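Local coordinates for protein lactaldehyde dehydrogenase (Methanocaldococcus jannaschii, PDB 3PQA) that oxidises lactaldehyde to lactate with NAD as the preferred coenzyme, a step in coenzyme F420 biosynthesis, and works as a homotetramer, at residues N60-I65 / G100-A105; H112-I117 / T126-V131; G272-S277 / S424-Q429. All coordinates share one frame; numbering follows the deposited sequence. Where two conformers were deposited one is given.

Contact 1. Residues N60-I65 / G100-A105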
ATOM      1  N   ASN B  60      -6.121  16.489 -17.661  1.00 12.35           N
ATOM      2  CA  ASN B  60      -6.719  17.719 -18.176  1.00 13.19           C
ATOM      3  C   ASN B  60      -8.189  17.569 -18.523  1.00 12.25           C
ATOM      4  O   ASN B  60      -9.002  18.445 -18.189  1.00 12.79           O
ATOM      5  CB  ASN B  60      -5.942  18.240 -19.389  1.00 15.50           C
ATOM      6  CG  ASN B  60      -4.608  18.852 -19.000  1.00 15.61           C
ATOM      7  OD1 ASN B  60      -4.409  19.242 -17.846  1.00 15.78           O
ATOM      8  ND2 ASN B  60      -3.681  18.934 -19.963  1.00 15.79           N
ATOM      9  N   ILE B  61      -8.530  16.458 -19.180  1.00 11.93           N
ATOM     10  CA  ILE B  61      -9.918  16.170 -19.575  1.00 12.43           C
ATOM     11  C   ILE B  61     -10.799  16.053 -18.341  1.00 11.53           C
ATOM     12  O   ILE B  61     -11.874  16.654 -18.267  1.00 12.39           O
ATOM     13  CB  ILE B  61     -10.022  14.883 -20.413  1.00 14.42           C
ATOM     14  CG1 ILE B  61      -9.436  15.104 -21.807  1.00 14.60           C
ATOM     15  CG2 ILE B  61     -11.487  14.421 -20.525  1.00 14.60           C
ATOM     16  CD1 ILE B  61      -9.139  13.815 -22.539  1.00 14.70           C
ATOM     17  N   LEU B  62     -10.323  15.298 -17.352  1.00 11.46           N
ATOM     18  CA  LEU B  62     -11.090  15.118 -16.109  1.00 11.71           C
ATOM     19  C   LEU B  62     -11.303  16.462 -15.367  1.00 11.55           C
ATOM     20  O   LEU B  62     -12.413  16.768 -14.920  1.00 11.17           O
ATOM     21  CB  LEU B  62     -10.426  14.060 -15.212  1.00 12.18           C
ATOM     22  CG  LEU B  62     -10.506  12.648 -15.827  1.00 12.29           C
ATOM     23  CD1 LEU B  62      -9.530  11.673 -15.165  1.00 12.30           C
ATOM     24  CD2 LEU B  62     -11.940  12.081 -15.806  1.00 12.27           C
ATOM     25  N   MET B  63     -10.238  17.262 -15.256  1.00 12.25           N
ATOM     26  CA  MET B  63     -10.333  18.562 -14.603  1.00 12.78           C
ATOM     27  C   MET B  63     -11.270  19.509 -15.342  1.00 12.14           C
ATOM     28  O   MET B  63     -12.022  20.260 -14.708  1.00 12.64           O
ATOM     29  CB  MET B  63      -8.952  19.195 -14.410  1.00 15.43           C
ATOM     30  CG  MET B  63      -8.107  18.493 -13.338  1.00 16.55           C
ATOM     31  SD  MET B  63      -8.872  18.415 -11.697  1.00 15.89           S
ATOM     32  CE  MET B  63      -8.891  20.122 -11.214  1.00 16.72           C
ATOM     33  N   ASN B  64     -11.250  19.450 -16.669  1.00 12.45           N
ATOM     34  CA  ASN B  64     -12.114  20.324 -17.453  1.00 14.21           C
ATOM     35  C   ASN B  64     -13.576  19.922 -17.358  1.00 14.47           C
ATOM     36  O   ASN B  64     -14.440  20.773 -17.339  1.00 15.05           O
ATOM     37  CB  ASN B  64     -11.662  20.440 -18.907  1.00 16.75           C
ATOM     38  CG  ASN B  64     -12.445  21.507 -19.674  1.00 16.83           C
ATOM     39  OD1 ASN B  64     -13.299  21.187 -20.471  1.00 17.00           O
ATOM     40  ND2 ASN B  64     -12.150  22.772 -19.412  1.00 17.00           N
ATOM     41  N   ILE B  65     -13.843  18.627 -17.263  1.00 13.48           N
ATOM     42  CA  ILE B  65     -15.211  18.162 -17.023  1.00 12.71           C
ATOM     43  C   ILE B  65     -15.692  18.721 -15.685  1.00 12.47           C
ATOM     44  O   ILE B  65     -16.800  19.287 -15.599  1.00 13.45           O
ATOM     45  CB  ILE B  65     -15.311  16.618 -17.082  1.00 13.04           C
ATOM     46  CG1 ILE B  65     -15.158  16.140 -18.538  1.00 12.76           C
ATOM     47  CG2 ILE B  65     -16.638  16.138 -16.500  1.00 12.75           C
ATOM     48  CD1 ILE B  65     -14.895  14.665 -18.694  1.00 13.13           C
ATOM     49  N   GLY B 100     -16.492  16.690  -7.386  1.00 10.56           N
ATOM     50  CA  GLY B 100     -15.484  15.991  -6.584  1.00 11.08           C
ATOM     51  C   GLY B 100     -15.021  14.665  -7.183  1.00 11.05           C
ATOM     52  O   GLY B 100     -13.833  14.337  -7.149  1.00 11.82           O
ATOM     53  N   THR B 101     -15.959  13.905  -7.744  1.00 10.84           N
ATOM     54  CA  THR B 101     -15.652  12.610  -8.343  1.00 10.63           C
ATOM     55  C   THR B 101     -14.734  12.755  -9.557  1.00  9.74           C
ATOM     56  O   THR B 101     -13.772  12.001  -9.706  1.00  9.52           O
ATOM     57  CB  THR B 101     -16.970  11.886  -8.701  1.00 11.37           C
ATOM     58  OG1 THR B 101     -17.683  11.666  -7.482  1.00 12.29           O
ATOM     59  CG2 THR B 101     -16.720  10.549  -9.387  1.00 12.19           C
ATOM     60  N   PHE B 102     -15.043  13.716 -10.434  1.00 10.20           N
ATOM     61  CA  PHE B 102     -14.160  13.965 -11.572  1.00 10.95           C
ATOM     62  C   PHE B 102     -12.781  14.448 -11.128  1.00 10.57           C
ATOM     63  O   PHE B 102     -11.771  14.010 -11.676  1.00 11.18           O
ATOM     64  CB  PHE B 102     -14.827  14.881 -12.614  1.00 13.15           C
ATOM     65  CG  PHE B 102     -15.748  14.139 -13.548  1.00 13.79           C
ATOM     66  CD1 PHE B 102     -15.228  13.378 -14.597  1.00 13.32           C
ATOM     67  CD2 PHE B 102     -17.137  14.174 -13.362  1.00 13.37           C
ATOM     68  CE1 PHE B 102     -16.083  12.667 -15.465  1.00 13.81           C
ATOM     69  CE2 PHE B 102     -17.987  13.468 -14.217  1.00 13.86           C
ATOM     70  CZ  PHE B 102     -17.460  12.717 -15.264  1.00 13.39           C
ATOM     71  N   LYS B 103     -12.734  15.323 -10.121  1.00 11.06           N
ATOM     72  CA  LYS B 103     -11.435  15.805  -9.619  1.00 12.21           C
ATOM     73  C   LYS B 103     -10.573  14.723  -8.969  1.00 11.22           C
ATOM     74  O   LYS B 103      -9.354  14.715  -9.135  1.00 11.35           O
ATOM     75  CB  LYS B 103     -11.613  16.972  -8.663  1.00 16.75           C
ATOM     76  CG  LYS B 103     -12.166  18.192  -9.342  1.00 18.30           C
ATOM     77  CD  LYS B 103     -12.175  19.380  -8.420  1.00 18.38           C
ATOM     78  CE  LYS B 103     -12.375  20.638  -9.257  1.00 18.92           C
ATOM     79  NZ  LYS B 103     -12.209  21.867  -8.425  1.00 19.24           N
ATOM     80  N   LEU B 104     -11.214  13.814  -8.246  1.00 10.22           N
ATOM     81  CA  LEU B 104     -10.510  12.715  -7.606  1.00 10.39           C
ATOM     82  C   LEU B 104      -9.943  11.751  -8.637  1.00 10.11           C
ATOM     83  O   LEU B 104      -8.831  11.233  -8.479  1.00 10.99           O
ATOM     84  CB  LEU B 104     -11.417  11.978  -6.615  1.00 12.96           C
ATOM     85  CG  LEU B 104     -10.681  11.120  -5.583  1.00 13.81           C
ATOM     86  CD1 LEU B 104      -9.675  11.943  -4.793  1.00 13.26           C
ATOM     87  CD2 LEU B 104     -11.677  10.454  -4.637  1.00 13.22           C
ATOM     88  N   ALA B 105     -10.701  11.505  -9.708  1.00 10.05           N
ATOM     89  CA  ALA B 105     -10.170  10.690 -10.789  1.00  9.66           C
ATOM     90  C   ALA B 105      -8.925  11.326 -11.415  1.00  9.56           C
ATOM     91  O   ALA B 105      -7.949  10.624 -11.702  1.00  9.90           O
ATOM     92  CB  ALA B 105     -11.229  10.470 -11.842  1.00  9.83           C
TER
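The Phe102 ring takes the CG2 methyl of Ile65 squarely over one face, while CD2 of Leu62 comes in at its edge, in the ring plane. The methyl sits 3.4 Å from the ring centroid and only 3° off the normal, a CH-pi contact in which Ile65 CG2 is almost equally far from all six ring carbons. At the rim, Leu62 CD2 lies 3.7 Å from Phe102 CD1. These residues belong to antiparallel helices 55-71 and 88-111; the axes of segments 60-65 and 100-105 come within 8.1 Å and run at 164° to each other. Ile65 holds CG1 beside its backbone N (chi1 -72°), which leaves CG2 as the branch directed at the ring. The other branch of Leu62 works on the next turn of the partner helix: its CD1 reaches Ala105 CB at 3.9 Å, and the small alanine lets the leucine settle close to the backbone. Helix 145-156 also packs on Phe102 and Ala105, and helix 171-186 on Ile65, burying this side of the pair. On the more exposed side Met63 starts away from the partner helix, but bends at chi2 and chi3 until its CE meets CE of the extended Lys103 at 4.0 Å.

Contact 2. Residues H112-I117 / T126-V131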
ATOM      1  N   HIS B 112      -2.007   7.018  -8.772  1.00 14.14           N
ATOM      2  CA  HIS B 112      -2.218   5.579  -8.584  0.50 15.38           C
ATOM      3  C   HIS B 112      -0.869   4.866  -8.622  1.00 12.90           C
ATOM      4  O   HIS B 112      -0.042   5.147  -9.482  1.00 12.47           O
ATOM      5  CB  HIS B 112      -3.164   4.986  -9.636  0.50 19.81           C
ATOM      6  CG  HIS B 112      -2.835   3.570 -10.006  0.50 20.60           C
ATOM      7  ND1 HIS B 112      -2.048   3.248 -11.092  0.50 20.41           N
ATOM      8  CD2 HIS B 112      -3.141   2.398  -9.402  0.50 20.38           C
ATOM      9  CE1 HIS B 112      -1.902   1.938 -11.156  0.50 20.59           C
ATOM     10  NE2 HIS B 112      -2.557   1.398 -10.141  0.50 20.61           N
ATOM     11  N   ARG B 113      -0.659   3.951  -7.690  1.00 12.58           N
ATOM     12  CA  ARG B 113       0.621   3.267  -7.572  1.00 13.64           C
ATOM     13  C   ARG B 113       0.610   1.827  -8.092  1.00 12.61           C
ATOM     14  O   ARG B 113      -0.342   1.082  -7.874  1.00 13.56           O
ATOM     15  CB  ARG B 113       1.080   3.281  -6.099  1.00 17.43           C
ATOM     16  CG  ARG B 113       1.319   4.667  -5.517  1.00 19.93           C
ATOM     17  CD  ARG B 113       2.483   5.356  -6.204  1.00 18.82           C
ATOM     18  NE  ARG B 113       3.148   6.330  -5.337  1.00 20.27           N
ATOM     19  CZ  ARG B 113       2.859   7.629  -5.281  1.00 19.72           C
ATOM     20  NH1 ARG B 113       1.894   8.147  -6.043  1.00 20.23           N
ATOM     21  NH2 ARG B 113       3.543   8.419  -4.458  1.00 20.35           N
ATOM     22  N   ASP B 114       1.679   1.456  -8.784  1.00 12.23           N
ATOM     23  CA  ASP B 114       1.946   0.066  -9.123  0.50 13.23           C
ATOM     24  C   ASP B 114       3.021  -0.435  -8.158  1.00 11.62           C
ATOM     25  O   ASP B 114       3.534   0.342  -7.342  1.00 11.65           O
ATOM     26  CB  ASP B 114       2.405  -0.061 -10.574  0.50 17.20           C
ATOM     27  CG  ASP B 114       1.315   0.297 -11.563  0.50 18.44           C
ATOM     28  OD1 ASP B 114       0.172  -0.155 -11.370  0.50 17.65           O
ATOM     29  OD2 ASP B 114       1.605   1.027 -12.533  0.50 17.65           O
ATOM     30  N   GLU B 115       3.359  -1.716  -8.235  1.00 11.07           N
ATOM     31  CA  GLU B 115       4.307  -2.300  -7.274  1.00 10.82           C
ATOM     32  C   GLU B 115       5.484  -3.003  -7.927  1.00 10.33           C
ATOM     33  O   GLU B 115       5.432  -3.384  -9.107  1.00 11.05           O
ATOM     34  CB  GLU B 115       3.588  -3.288  -6.356  1.00 12.76           C
ATOM     35  CG  GLU B 115       2.987  -4.487  -7.114  1.00 13.94           C
ATOM     36  CD  GLU B 115       2.272  -5.486  -6.212  1.00 13.21           C
ATOM     37  OE1 GLU B 115       2.500  -5.481  -4.970  1.00 14.01           O
ATOM     38  OE2 GLU B 115       1.465  -6.283  -6.759  1.00 14.11           O
ATOM     39  N   VAL B 116       6.547  -3.165  -7.142  1.00 10.51           N
ATOM     40  CA  VAL B 116       7.720  -3.948  -7.514  1.00 11.06           C
ATOM     41  C   VAL B 116       7.830  -5.117  -6.527  1.00 11.40           C
ATOM     42  O   VAL B 116       7.675  -4.921  -5.315  1.00 11.85           O
ATOM     43  CB  VAL B 116       9.004  -3.095  -7.422  1.00 12.79           C
ATOM     44  CG1 VAL B 116      10.242  -3.914  -7.787  1.00 14.63           C
ATOM     45  CG2 VAL B 116       8.884  -1.837  -8.288  1.00 14.66           C
ATOM     46  N   ILE B 117       8.033  -6.325  -7.046  1.00 12.40           N
ATOM     47  CA  ILE B 117       8.149  -7.519  -6.197  1.00 13.69           C
ATOM     48  C   ILE B 117       9.604  -7.996  -6.149  1.00 13.87           C
ATOM     49  O   ILE B 117      10.243  -8.133  -7.197  1.00 13.51           O
ATOM     50  CB  ILE B 117       7.236  -8.658  -6.694  1.00 15.53           C
ATOM     51  CG1 ILE B 117       5.810  -8.115  -6.905  1.00 16.87           C
ATOM     52  CG2 ILE B 117       7.332  -9.907  -5.763  1.00 16.96           C
ATOM     53  CD1 ILE B 117       4.728  -9.027  -6.606  1.00 16.07           C
ATOM     54  N   THR B 126       4.494  -4.275 -11.771  1.00 10.13           N
ATOM     55  CA  THR B 126       3.150  -4.314 -12.351  1.00 10.19           C
ATOM     56  C   THR B 126       2.838  -3.036 -13.119  1.00 10.46           C
ATOM     57  O   THR B 126       3.466  -2.003 -12.918  1.00 10.11           O
ATOM     58  CB  THR B 126       2.067  -4.528 -11.273  1.00 10.82           C
ATOM     59  OG1 THR B 126       2.100  -3.445 -10.317  1.00 11.59           O
ATOM     60  CG2 THR B 126       2.287  -5.850 -10.548  1.00 11.77           C
ATOM     61  N   ARG B 127       1.862  -3.136 -14.020  1.00 11.03           N
ATOM     62  CA  ARG B 127       1.387  -2.021 -14.817  1.00 11.26           C
ATOM     63  C   ARG B 127      -0.107  -2.265 -14.987  1.00 12.48           C
ATOM     64  O   ARG B 127      -0.509  -3.394 -15.262  1.00 13.58           O
ATOM     65  CB  ARG B 127       2.114  -2.023 -16.161  1.00 13.65           C
ATOM     66  CG  ARG B 127       1.571  -1.099 -17.232  1.00 14.52           C
ATOM     67  CD  ARG B 127       2.452  -1.197 -18.484  1.00 14.46           C
ATOM     68  NE  ARG B 127       1.876  -0.488 -19.630  1.00 15.04           N
ATOM     69  CZ  ARG B 127       2.036   0.810 -19.866  1.00 14.89           C
ATOM     70  NH1 ARG B 127       2.752   1.563 -19.031  1.00 15.34           N
ATOM     71  NH2 ARG B 127       1.473   1.365 -20.930  1.00 15.39           N
ATOM     72  N   ARG B 128      -0.921  -1.236 -14.775  1.00 12.20           N
ATOM     73  CA  ARG B 128      -2.361  -1.344 -14.999  1.00 13.23           C
ATOM     74  C   ARG B 128      -2.626  -0.880 -16.439  1.00 12.81           C
ATOM     75  O   ARG B 128      -2.045   0.105 -16.885  1.00 13.23           O
ATOM     76  CB  ARG B 128      -3.158  -0.492 -13.988  1.00 17.81           C
ATOM     77  CG  ARG B 128      -3.043  -0.850 -12.485  1.00 20.89           C
ATOM     78  CD  ARG B 128      -3.405  -2.283 -12.174  1.00 19.33           C
ATOM     79  NE  ARG B 128      -3.564  -2.620 -10.747  1.00 21.44           N
ATOM     80  CZ  ARG B 128      -2.621  -3.066  -9.904  1.00 20.07           C
ATOM     81  NH1 ARG B 128      -1.335  -3.186 -10.250  1.00 21.52           N
ATOM     82  NH2 ARG B 128      -2.975  -3.387  -8.662  1.00 21.70           N
ATOM     83  N   GLU B 129      -3.464  -1.613 -17.169  1.00 11.91           N
ATOM     84  CA  GLU B 129      -3.866  -1.233 -18.534  1.00 10.93           C
ATOM     85  C   GLU B 129      -5.384  -1.304 -18.668  1.00  9.88           C
ATOM     86  O   GLU B 129      -6.022  -2.039 -17.926  1.00  9.90           O
ATOM     87  CB  GLU B 129      -3.198  -2.144 -19.571  1.00 12.07           C
ATOM     88  CG  GLU B 129      -1.666  -2.039 -19.554  1.00 12.96           C
ATOM     89  CD  GLU B 129      -0.976  -2.778 -20.684  1.00 12.43           C
ATOM     90  OE1 GLU B 129      -1.626  -3.614 -21.350  1.00 13.12           O
ATOM     91  OE2 GLU B 129       0.234  -2.537 -20.874  1.00 13.10           O
ATOM     92  N   PRO B 130      -5.979  -0.532 -19.606  1.00  9.92           N
ATOM     93  CA  PRO B 130      -7.452  -0.585 -19.688  1.00  9.79           C
ATOM     94  C   PRO B 130      -8.042  -1.957 -20.001  1.00  9.59           C
ATOM     95  O   PRO B 130      -7.452  -2.734 -20.746  1.00 10.12           O
ATOM     96  CB  PRO B 130      -7.776   0.344 -20.868  1.00 10.13           C
ATOM     97  CG  PRO B 130      -6.486   0.521 -21.626  1.00 10.34           C
ATOM     98  CD  PRO B 130      -5.394   0.387 -20.602  1.00 10.27           C
ATOM     99  N   VAL B 131      -9.234  -2.219 -19.479  1.00 10.10           N
ATOM    100  CA  VAL B 131      -9.965  -3.416 -19.862  1.00 10.39           C
ATOM    101  C   VAL B 131     -10.403  -3.386 -21.327  1.00 10.08           C
ATOM    102  O   VAL B 131     -10.520  -4.443 -21.960  1.00 11.07           O
ATOM    103  CB  VAL B 131     -11.175  -3.673 -18.946  1.00 11.42           C
ATOM    104  CG1 VAL B 131     -10.687  -4.078 -17.561  1.00 11.83           C
ATOM    105  CG2 VAL B 131     -12.099  -2.447 -18.870  1.00 11.82           C
TER
HETATM  106  O   HOH W   1       3.811   0.528 -14.163  1.00 18.88           O
HETATM  107  O   HOH W   2       0.328   1.793 -14.428  1.00 31.89           O
HETATM  108  O   HOH W   3      -0.591  -5.579  -8.176  1.00 22.50           O
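Glu115 and Thr126 are joined by two hydrogen bonds across an antiparallel beta hairpin, strand 114-117 against strand 122-138. Thr126 N gives a backbone bond to Glu115 O, while Glu115 N is met by the threonine hydroxyl, OG1, at 3.0 Å and with a nearly straight N-H...O angle of 177°. With chi1 at 60°, OG1 stands between the backbone N and the carbonyl carbon of Thr126, where it can face that N-H. Replacing Thr126 by alanine removes OG1 and the CG2 methyl, and is likely to leave Glu115 N without its acceptor and open a gap beside Glu115 CG. In one of two Asp114 conformers, water 1 links OD2 to Thr126 O, and OD1 lies 3.6 Å from Arg128 NH1, well out of the guanidinium plane, a loose salt bridge of charges alone; Arg128 NE has its own partner in Glu452. Glu115 turns its carboxylate to Tyr449 of the fourth subunit, and strand 114-117 pairs with a strand of the third subunit, extending the sheet across the interface. Less certainly, one of two His112 conformers sets NE2 over the Arg128 guanidinium, offset toward its rim. Thr126 CG2 packs 3.8 Å from Glu115 CG.

Contact 3. Residues G272-S277 / S424-Q429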
ATOM      1  N   GLY B 272     -36.759   8.064  -0.350  1.00 13.14           N
ATOM      2  CA  GLY B 272     -36.354   6.676  -0.154  1.00 12.93           C
ATOM      3  C   GLY B 272     -35.850   5.947  -1.399  1.00 12.88           C
ATOM      4  O   GLY B 272     -35.666   4.724  -1.372  1.00 13.03           O
ATOM      5  N   GLN B 273     -35.622   6.681  -2.492  1.00 12.58           N
ATOM      6  CA  GLN B 273     -35.179   6.066  -3.748  1.00 12.43           C
ATOM      7  C   GLN B 273     -33.650   6.026  -3.815  1.00 13.02           C
ATOM      8  O   GLN B 273     -33.042   6.485  -4.785  1.00 13.24           O
ATOM      9  CB  GLN B 273     -35.751   6.803  -4.962  1.00 13.39           C
ATOM     10  CG  GLN B 273     -37.264   6.927  -4.919  1.00 13.97           C
ATOM     11  CD  GLN B 273     -37.812   7.754  -6.063  1.00 13.64           C
ATOM     12  OE1 GLN B 273     -38.464   7.217  -6.965  1.00 14.18           O
ATOM     13  NE2 GLN B 273     -37.537   9.051  -6.050  1.00 14.08           N
ATOM     14  N   VAL B 274     -33.031   5.486  -2.765  1.00 13.82           N
ATOM     15  CA  VAL B 274     -31.571   5.336  -2.733  1.00 14.20           C
ATOM     16  C   VAL B 274     -31.251   3.876  -2.421  1.00 14.18           C
ATOM     17  O   VAL B 274     -31.939   3.250  -1.601  1.00 14.11           O
ATOM     18  CB  VAL B 274     -30.891   6.268  -1.687  1.00 14.59           C
ATOM     19  CG1 VAL B 274     -29.387   6.407  -1.979  1.00 14.72           C
ATOM     20  CG2 VAL B 274     -31.550   7.641  -1.637  1.00 14.75           C
ATOM     21  N   CYS B 275     -30.227   3.315  -3.067  1.00 14.14           N
ATOM     22  CA  CYS B 275     -29.925   1.905  -2.823  1.00 15.05           C
ATOM     23  C   CYS B 275     -29.606   1.643  -1.355  1.00 13.95           C
ATOM     24  O   CYS B 275     -29.801   0.533  -0.884  1.00 13.14           O
ATOM     25  CB  CYS B 275     -28.795   1.385  -3.694  1.00 16.60           C
ATOM     26  SG  CYS B 275     -27.311   2.283  -3.506  1.00 26.04           S
ATOM     27  N   ILE B 276     -29.106   2.664  -0.648  1.00 14.12           N
ATOM     28  CA  ILE B 276     -28.764   2.539   0.781  1.00 15.11           C
ATOM     29  C   ILE B 276     -29.764   3.214   1.750  1.00 13.22           C
ATOM     30  O   ILE B 276     -29.476   3.376   2.944  1.00 12.49           O
ATOM     31  CB  ILE B 276     -27.305   3.001   1.075  1.00 17.26           C
ATOM     32  CG1 ILE B 276     -27.026   4.380   0.477  1.00 19.07           C
ATOM     33  CG2 ILE B 276     -26.307   1.959   0.564  1.00 19.04           C
ATOM     34  CD1 ILE B 276     -25.626   4.912   0.792  1.00 17.68           C
ATOM     35  N   SER B 277     -30.933   3.590   1.225  1.00 12.38           N
ATOM     36  CA  SER B 277     -32.053   4.077   2.039  1.00 12.25           C
ATOM     37  C   SER B 277     -32.429   3.086   3.133  1.00 11.96           C
ATOM     38  O   SER B 277     -32.245   1.871   2.994  1.00 11.83           O
ATOM     39  CB  SER B 277     -33.304   4.313   1.168  1.00 12.84           C
ATOM     40  OG  SER B 277     -33.099   5.367   0.246  1.00 16.30           O
ATOM     41  N   SER B 424     -27.183   6.558   9.879  1.00 12.61           N
ATOM     42  CA  SER B 424     -28.045   5.571   9.200  1.00 12.85           C
ATOM     43  C   SER B 424     -27.286   4.871   8.075  1.00 12.50           C
ATOM     44  O   SER B 424     -26.166   5.252   7.731  1.00 12.38           O
ATOM     45  CB  SER B 424     -29.309   6.227   8.620  1.00 12.79           C
ATOM     46  OG  SER B 424     -29.015   6.829   7.367  1.00 14.26           O
ATOM     47  N   SER B 425     -27.934   3.867   7.483  1.00 11.82           N
ATOM     48  CA  SER B 425     -27.381   3.143   6.338  1.00 12.02           C
ATOM     49  C   SER B 425     -27.093   4.047   5.143  1.00 11.52           C
ATOM     50  O   SER B 425     -26.278   3.688   4.280  1.00 10.90           O
ATOM     51  CB  SER B 425     -28.322   2.016   5.916  1.00 12.67           C
ATOM     52  OG  SER B 425     -29.605   2.513   5.600  1.00 14.38           O
ATOM     53  N   LEU B 426     -27.752   5.206   5.086  1.00 12.38           N
ATOM     54  CA  LEU B 426     -27.602   6.140   3.940  1.00 14.79           C
ATOM     55  C   LEU B 426     -26.198   6.754   3.772  1.00 15.84           C
ATOM     56  O   LEU B 426     -25.870   7.320   2.709  1.00 17.06           O
ATOM     57  CB  LEU B 426     -28.687   7.228   4.008  1.00 17.17           C
ATOM     58  CG  LEU B 426     -28.837   8.146   2.805  1.00 17.65           C
ATOM     59  CD1 LEU B 426     -29.556   7.422   1.678  1.00 17.48           C
ATOM     60  CD2 LEU B 426     -29.618   9.376   3.202  1.00 17.54           C
ATOM     61  N   PHE B 427     -25.343   6.596   4.769  1.00 16.04           N
ATOM     62  CA  PHE B 427     -24.024   7.205   4.696  1.00 15.87           C
ATOM     63  C   PHE B 427     -23.125   6.619   3.588  1.00 14.73           C
ATOM     64  O   PHE B 427     -22.956   5.413   3.487  1.00 14.83           O
ATOM     65  CB  PHE B 427     -23.301   7.130   6.042  1.00 17.74           C
ATOM     66  CG  PHE B 427     -21.966   7.800   6.012  1.00 18.07           C
ATOM     67  CD1 PHE B 427     -21.876   9.181   6.127  1.00 18.05           C
ATOM     68  CD2 PHE B 427     -20.806   7.064   5.772  1.00 17.97           C
ATOM     69  CE1 PHE B 427     -20.638   9.818   6.058  1.00 18.24           C
ATOM     70  CE2 PHE B 427     -19.572   7.699   5.698  1.00 18.13           C
ATOM     71  CZ  PHE B 427     -19.490   9.076   5.838  1.00 18.13           C
ATOM     72  N   ARG B 428     -22.577   7.489   2.750  1.00 14.23           N
ATOM     73  CA  ARG B 428     -21.500   7.103   1.839  1.00 14.69           C
ATOM     74  C   ARG B 428     -20.546   8.274   1.648  1.00 14.62           C
ATOM     75  O   ARG B 428     -20.944   9.315   1.128  1.00 15.50           O
ATOM     76  CB  ARG B 428     -22.041   6.662   0.473  1.00 16.38           C
ATOM     77  CG  ARG B 428     -20.926   6.330  -0.516  1.00 17.49           C
ATOM     78  CD  ARG B 428     -21.424   6.352  -1.936  1.00 17.19           C
ATOM     79  NE  ARG B 428     -20.356   5.954  -2.866  1.00 17.87           N
ATOM     80  CZ  ARG B 428     -20.525   5.699  -4.160  1.00 17.56           C
ATOM     81  NH1 ARG B 428     -21.737   5.783  -4.732  1.00 18.00           N
ATOM     82  NH2 ARG B 428     -19.475   5.333  -4.888  1.00 18.02           N
ATOM     83  N   GLN B 429     -19.298   8.116   2.075  1.00 13.82           N
ATOM     84  CA  GLN B 429     -18.283   9.133   1.788  1.00 13.25           C
ATOM     85  C   GLN B 429     -17.762   8.764   0.416  1.00 12.82           C
ATOM     86  O   GLN B 429     -17.395   7.606   0.191  1.00 13.01           O
ATOM     87  CB  GLN B 429     -17.173   9.113   2.838  1.00 14.58           C
ATOM     88  CG  GLN B 429     -16.166  10.252   2.695  1.00 15.03           C
ATOM     89  CD  GLN B 429     -15.330  10.386   3.937  1.00 14.90           C
ATOM     90  OE1 GLN B 429     -15.833  10.772   4.989  1.00 15.12           O
ATOM     91  NE2 GLN B 429     -14.053  10.028   3.835  1.00 15.11           N
TER
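Ile276 fills the tight part of this contact, pressing its CD1 methyl to 3.1 Å from the backbone oxygen of Leu426. The same methyl also touches Arg428 CB, 4.0 Å away. CG1 of Ile276 stands between its own backbone N and carbonyl carbon (chi1 50°), and the extended chain beyond it carries CD1 along the opposing backbone. Leu426 belongs to the same packed part: its side chain crosses that of Val274 at about a right angle, its CD1 3.8 Å from Val274 CG1 and 4.1 Å from Ile276 CG1. The Ile276 carbonyl oxygen receives the hydroxyl proton of Ser425 OG at 2.8 Å, with the donor tilted 30° from the carbonyl plane. This is the one hydrogen bond between the two segments, and it ties the backbone of one loop to a side chain of the other. Two type I beta turns meet here, Val274-Ser277 and Ser424-Phe427; the second also contains an ST turn, Leu426 N donating to Ser424 OG. In the aldehyde dehydrogenase fold the first turn carries Cys275, the probable catalytic nucleophile, whose CB starts away from segment 424-429. Asn246 donates from ND2 to the carbonyl oxygens of both Cys275 and Ser277, fixing the turn from a neighbouring strand. The loose side begins at Phe427, partly exposed, whose CB starts away from segment 272-277 and whose side chain packs on Arg122 of the fourth subunit. Beyond it, Gln429 bonds to the same subunit, its OE1 to Ser119 OG and its NE2 to the oxygen of Pro118.

In the fold
Contact 3 is the one at the active site: it holds Cys275, and the side chain of its Arg428 is about 6 Å from that of Glu241, the other probable catalytic residue. Contact 1 joins helices 55-71 and 88-111, its centre 24 Å from that of contact 3, yet the two are linked: Arg97, earlier on helix 88-111, bonds the backbone oxygen of Arg428, and His149 of helix 145-156 touches both Thr101 and Arg428. That same helix 88-111 leads directly into the hairpin of contact 2, about 8 Å from contact 1 between nearest atoms. Contacts 2 and 3 are 32 Å apart between centres, but both reach the fourth subunit.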